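Local coordinates for elongation factor 1-beta (Pyrococcus horikoshii OT-3, PDB 7CSL), which probably promotes exchange of GDP for GTP on elongation factor 1-alpha, regenerating the form that carries aminoacyl-tRNA to the ribosome, at residues C[24-33]-C[70-80]. Residues are numbered along the deposited sequence; the frame is centred on the assembly and turned at random.
Sequences LEEKLKKVIP and VAEKFEEVENV
L28 and F74 bring the two backbones within 5.9 Å, CA to CA, and from there the chains run antiparallel, L24 lying across from N79 at one end and I32 across from V70 at the other. The F74 ring fills the middle. L28 crosses it at about a right angle: its CB stands over one face, nearer the ring's margin than its centre, and CD2 reaches CD1 of F74 at 3.7 Å. The ring edge is met by V31 CG2, in its plane and 3.7 Å from F74 CD1, and by I32 CG1, 3.7 Å from F74 CE1. Beyond I32, P33 CD rests obliquely on the methyls of V70. This is the helix-to-helix seam of a ferredoxin-like alpha-beta sandwich: helices 21-29 and 67-75 lie side by side on one antiparallel sheet, and F74 also meets F55, I10 and V12 on its strands. With an alanine at F74, L28, V31 and I32 would probably lose their common apolar partner and a gap would open between the helices and the sheet. Further along the chain, V77 forks its two methyls: CG1, anti to the backbone N (chi1 176°), lies 3.7 Å from K27 CB, while CG2 turns to V31. L24 drops deeper, its CD1 lying 3.7 Å from V80 CG2 and close to the carbonyl oxygen of E78. K27 and E78 make the contact's polar end. The kinked chain of K27 and the outstretched one of E78 bring their ends to a shared water, which accepts from K27 NZ at 2.7 Å and donates to E78 OE1 at 2.6 Å; the lysine and the other carboxylate oxygen, OE2, lie too far apart for a salt bridge, though their opposite charges probably still attract.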
# COMPACT_ATOMS: atom_id res chain seq x y z
N LEU C 24 -15.08 -13.59 -20.10
CA LEU C 24 -14.98 -13.24 -18.69
C LEU C 24 -14.87 -11.72 -18.51
O LEU C 24 -15.61 -11.11 -17.71
CB LEU C 24 -13.79 -13.98 -18.02
CG LEU C 24 -13.52 -13.56 -16.58
CD1 LEU C 24 -14.70 -13.97 -15.70
CD2 LEU C 24 -12.24 -14.18 -16.03
N GLU C 25 -14.01 -11.08 -19.30
CA GLU C 25 -13.92 -9.62 -19.28
C GLU C 25 -15.28 -8.97 -19.47
O GLU C 25 -15.66 -8.09 -18.70
CB GLU C 25 -12.98 -9.13 -20.36
CG GLU C 25 -12.69 -7.64 -20.34
CD GLU C 25 -11.69 -7.26 -21.41
OE1 GLU C 25 -10.81 -8.10 -21.68
OE2 GLU C 25 -11.79 -6.13 -21.96
N GLU C 26 -15.99 -9.41 -20.51
CA GLU C 26 -17.30 -8.86 -20.85
C GLU C 26 -18.29 -8.98 -19.69
O GLU C 26 -19.11 -8.09 -19.50
CB GLU C 26 -17.87 -9.54 -22.12
CG GLU C 26 -18.99 -8.76 -22.80
CD GLU C 26 -19.94 -9.61 -23.64
OE1 GLU C 26 -19.48 -10.23 -24.63
OE2 GLU C 26 -21.15 -9.65 -23.32
N LYS C 27 -18.23 -10.10 -18.96
CA LYS C 27 -19.15 -10.37 -17.84
C LYS C 27 -18.83 -9.53 -16.63
O LYS C 27 -19.72 -9.02 -15.92
CB LYS C 27 -19.11 -11.86 -17.42
CG LYS C 27 -20.16 -12.74 -18.11
CD LYS C 27 -19.68 -14.17 -18.33
CE LYS C 27 -20.82 -15.13 -18.69
NZ LYS C 27 -21.24 -15.98 -17.52
N LEU C 28 -17.54 -9.43 -16.35
CA LEU C 28 -17.06 -8.60 -15.26
C LEU C 28 -17.39 -7.13 -15.49
O LEU C 28 -17.77 -6.43 -14.56
CB LEU C 28 -15.55 -8.74 -15.15
CG LEU C 28 -15.11 -10.10 -14.67
CD1 LEU C 28 -13.60 -10.26 -14.92
CD2 LEU C 28 -15.48 -10.28 -13.21
N LYS C 29 -17.26 -6.68 -16.73
CA LYS C 29 -17.59 -5.28 -17.02
C LYS C 29 -19.04 -4.96 -16.65
O LYS C 29 -19.29 -3.91 -16.07
CB LYS C 29 -17.29 -4.94 -18.47
CG LYS C 29 -15.80 -4.74 -18.76
CD LYS C 29 -15.52 -4.77 -20.26
CE LYS C 29 -14.15 -4.19 -20.56
NZ LYS C 29 -13.73 -4.43 -21.96
N LYS C 30 -19.97 -5.89 -16.90
CA LYS C 30 -21.40 -5.66 -16.64
C LYS C 30 -21.78 -5.58 -15.15
O LYS C 30 -22.88 -5.15 -14.86
CB LYS C 30 -22.25 -6.74 -17.34
CG LYS C 30 -22.16 -6.71 -18.87
CD LYS C 30 -22.78 -7.96 -19.53
CE LYS C 30 -24.29 -7.99 -19.34
NZ LYS C 30 -25.03 -8.75 -20.40
N VAL C 31 -20.92 -6.05 -14.24
CA VAL C 31 -21.24 -6.03 -12.79
C VAL C 31 -20.53 -4.92 -12.01
O VAL C 31 -20.76 -4.81 -10.84
CB VAL C 31 -20.97 -7.38 -12.07
CG1 VAL C 31 -21.74 -8.50 -12.74
CG2 VAL C 31 -19.45 -7.73 -11.98
N ILE C 32 -19.65 -4.12 -12.63
CA ILE C 32 -19.18 -2.86 -11.99
C ILE C 32 -20.39 -1.93 -11.76
O ILE C 32 -21.08 -1.57 -12.71
CB ILE C 32 -18.17 -2.11 -12.85
CG1 ILE C 32 -16.89 -2.97 -13.06
CG2 ILE C 32 -17.78 -0.79 -12.19
CD1 ILE C 32 -16.14 -2.59 -14.31
N PRO C 33 -20.64 -1.51 -10.51
CA PRO C 33 -21.79 -0.63 -10.26
C PRO C 33 -21.73 0.73 -10.96
O PRO C 33 -20.64 1.26 -11.20
CB PRO C 33 -21.78 -0.46 -8.75
CG PRO C 33 -21.05 -1.65 -8.22
CD PRO C 33 -20.01 -1.97 -9.26
N VAL C 70 -16.45 -3.74 -5.27
CA VAL C 70 -16.46 -4.04 -6.68
C VAL C 70 -15.87 -5.43 -6.83
O VAL C 70 -16.42 -6.24 -7.57
CB VAL C 70 -15.83 -2.97 -7.59
CG1 VAL C 70 -16.04 -3.32 -9.05
CG2 VAL C 70 -16.44 -1.62 -7.34
N ALA C 71 -14.76 -5.71 -6.12
CA ALA C 71 -14.16 -7.04 -6.11
C ALA C 71 -15.10 -8.17 -5.68
O ALA C 71 -15.01 -9.25 -6.23
CB ALA C 71 -12.85 -7.08 -5.30
N GLU C 72 -16.00 -7.94 -4.73
CA GLU C 72 -17.03 -8.95 -4.39
C GLU C 72 -18.01 -9.21 -5.53
O GLU C 72 -18.39 -10.33 -5.77
CB GLU C 72 -17.86 -8.53 -3.15
CG GLU C 72 -17.07 -8.13 -1.92
CD GLU C 72 -15.80 -8.93 -1.71
OE1 GLU C 72 -15.82 -10.16 -1.92
OE2 GLU C 72 -14.77 -8.34 -1.30
N LYS C 73 -18.42 -8.18 -6.24
CA LYS C 73 -19.28 -8.39 -7.40
C LYS C 73 -18.58 -9.26 -8.43
O LYS C 73 -19.15 -10.24 -8.88
CB LYS C 73 -19.80 -7.07 -7.98
CG LYS C 73 -20.72 -6.35 -7.00
CD LYS C 73 -22.06 -7.07 -6.80
CE LYS C 73 -22.92 -6.40 -5.72
NZ LYS C 73 -24.15 -7.19 -5.48
N PHE C 74 -17.31 -8.97 -8.67
CA PHE C 74 -16.42 -9.80 -9.49
C PHE C 74 -16.25 -11.27 -9.02
O PHE C 74 -16.26 -12.18 -9.85
CB PHE C 74 -15.02 -9.18 -9.51
CG PHE C 74 -14.85 -7.96 -10.34
CD1 PHE C 74 -15.89 -7.32 -10.98
CD2 PHE C 74 -13.56 -7.41 -10.46
CE1 PHE C 74 -15.67 -6.19 -11.72
CE2 PHE C 74 -13.34 -6.26 -11.20
CZ PHE C 74 -14.41 -5.65 -11.82
N GLU C 75 -16.13 -11.51 -7.72
CA GLU C 75 -16.00 -12.86 -7.20
C GLU C 75 -17.27 -13.74 -7.39
O GLU C 75 -17.21 -14.97 -7.29
CB GLU C 75 -15.51 -12.85 -5.74
CG GLU C 75 -14.01 -12.47 -5.59
CD GLU C 75 -13.43 -12.69 -4.18
OE1 GLU C 75 -14.23 -12.93 -3.26
OE2 GLU C 75 -12.18 -12.64 -3.98
N GLU C 76 -18.41 -13.12 -7.68
CA GLU C 76 -19.63 -13.85 -7.95
C GLU C 76 -19.68 -14.33 -9.41
O GLU C 76 -20.43 -15.26 -9.72
CB GLU C 76 -20.87 -12.99 -7.62
CG GLU C 76 -21.07 -12.76 -6.12
CD GLU C 76 -21.89 -11.52 -5.75
OE1 GLU C 76 -22.39 -10.80 -6.65
OE2 GLU C 76 -22.03 -11.24 -4.53
N VAL C 77 -18.89 -13.73 -10.30
CA VAL C 77 -18.96 -14.06 -11.73
C VAL C 77 -18.32 -15.41 -12.03
O VAL C 77 -17.31 -15.80 -11.41
CB VAL C 77 -18.36 -12.95 -12.62
CG1 VAL C 77 -18.34 -13.33 -14.09
CG2 VAL C 77 -19.13 -11.66 -12.44
N GLU C 78 -18.93 -16.13 -12.99
CA GLU C 78 -18.52 -17.49 -13.37
C GLU C 78 -17.09 -17.46 -13.90
O GLU C 78 -16.74 -16.55 -14.66
CB GLU C 78 -19.46 -18.00 -14.48
CG GLU C 78 -19.32 -19.45 -14.89
CD GLU C 78 -20.23 -19.78 -16.06
OE1 GLU C 78 -19.73 -20.03 -17.18
OE2 GLU C 78 -21.47 -19.71 -15.88
N ASN C 79 -16.29 -18.42 -13.46
CA ASN C 79 -14.86 -18.57 -13.83
C ASN C 79 -13.86 -17.60 -13.17
O ASN C 79 -12.73 -17.47 -13.61
CB ASN C 79 -14.68 -18.56 -15.34
CG ASN C 79 -15.39 -19.71 -16.02
OD1 ASN C 79 -15.91 -20.62 -15.37
ND2 ASN C 79 -15.38 -19.70 -17.34
N VAL C 80 -14.28 -16.96 -12.09
CA VAL C 80 -13.43 -16.15 -11.29
C VAL C 80 -13.00 -16.91 -10.07
O VAL C 80 -13.83 -17.23 -9.23
CB VAL C 80 -14.16 -14.89 -10.82
CG1 VAL C 80 -13.29 -14.09 -9.86
CG2 VAL C 80 -14.60 -14.04 -12.02
O HOH W 1 -19.36 -17.74 -18.28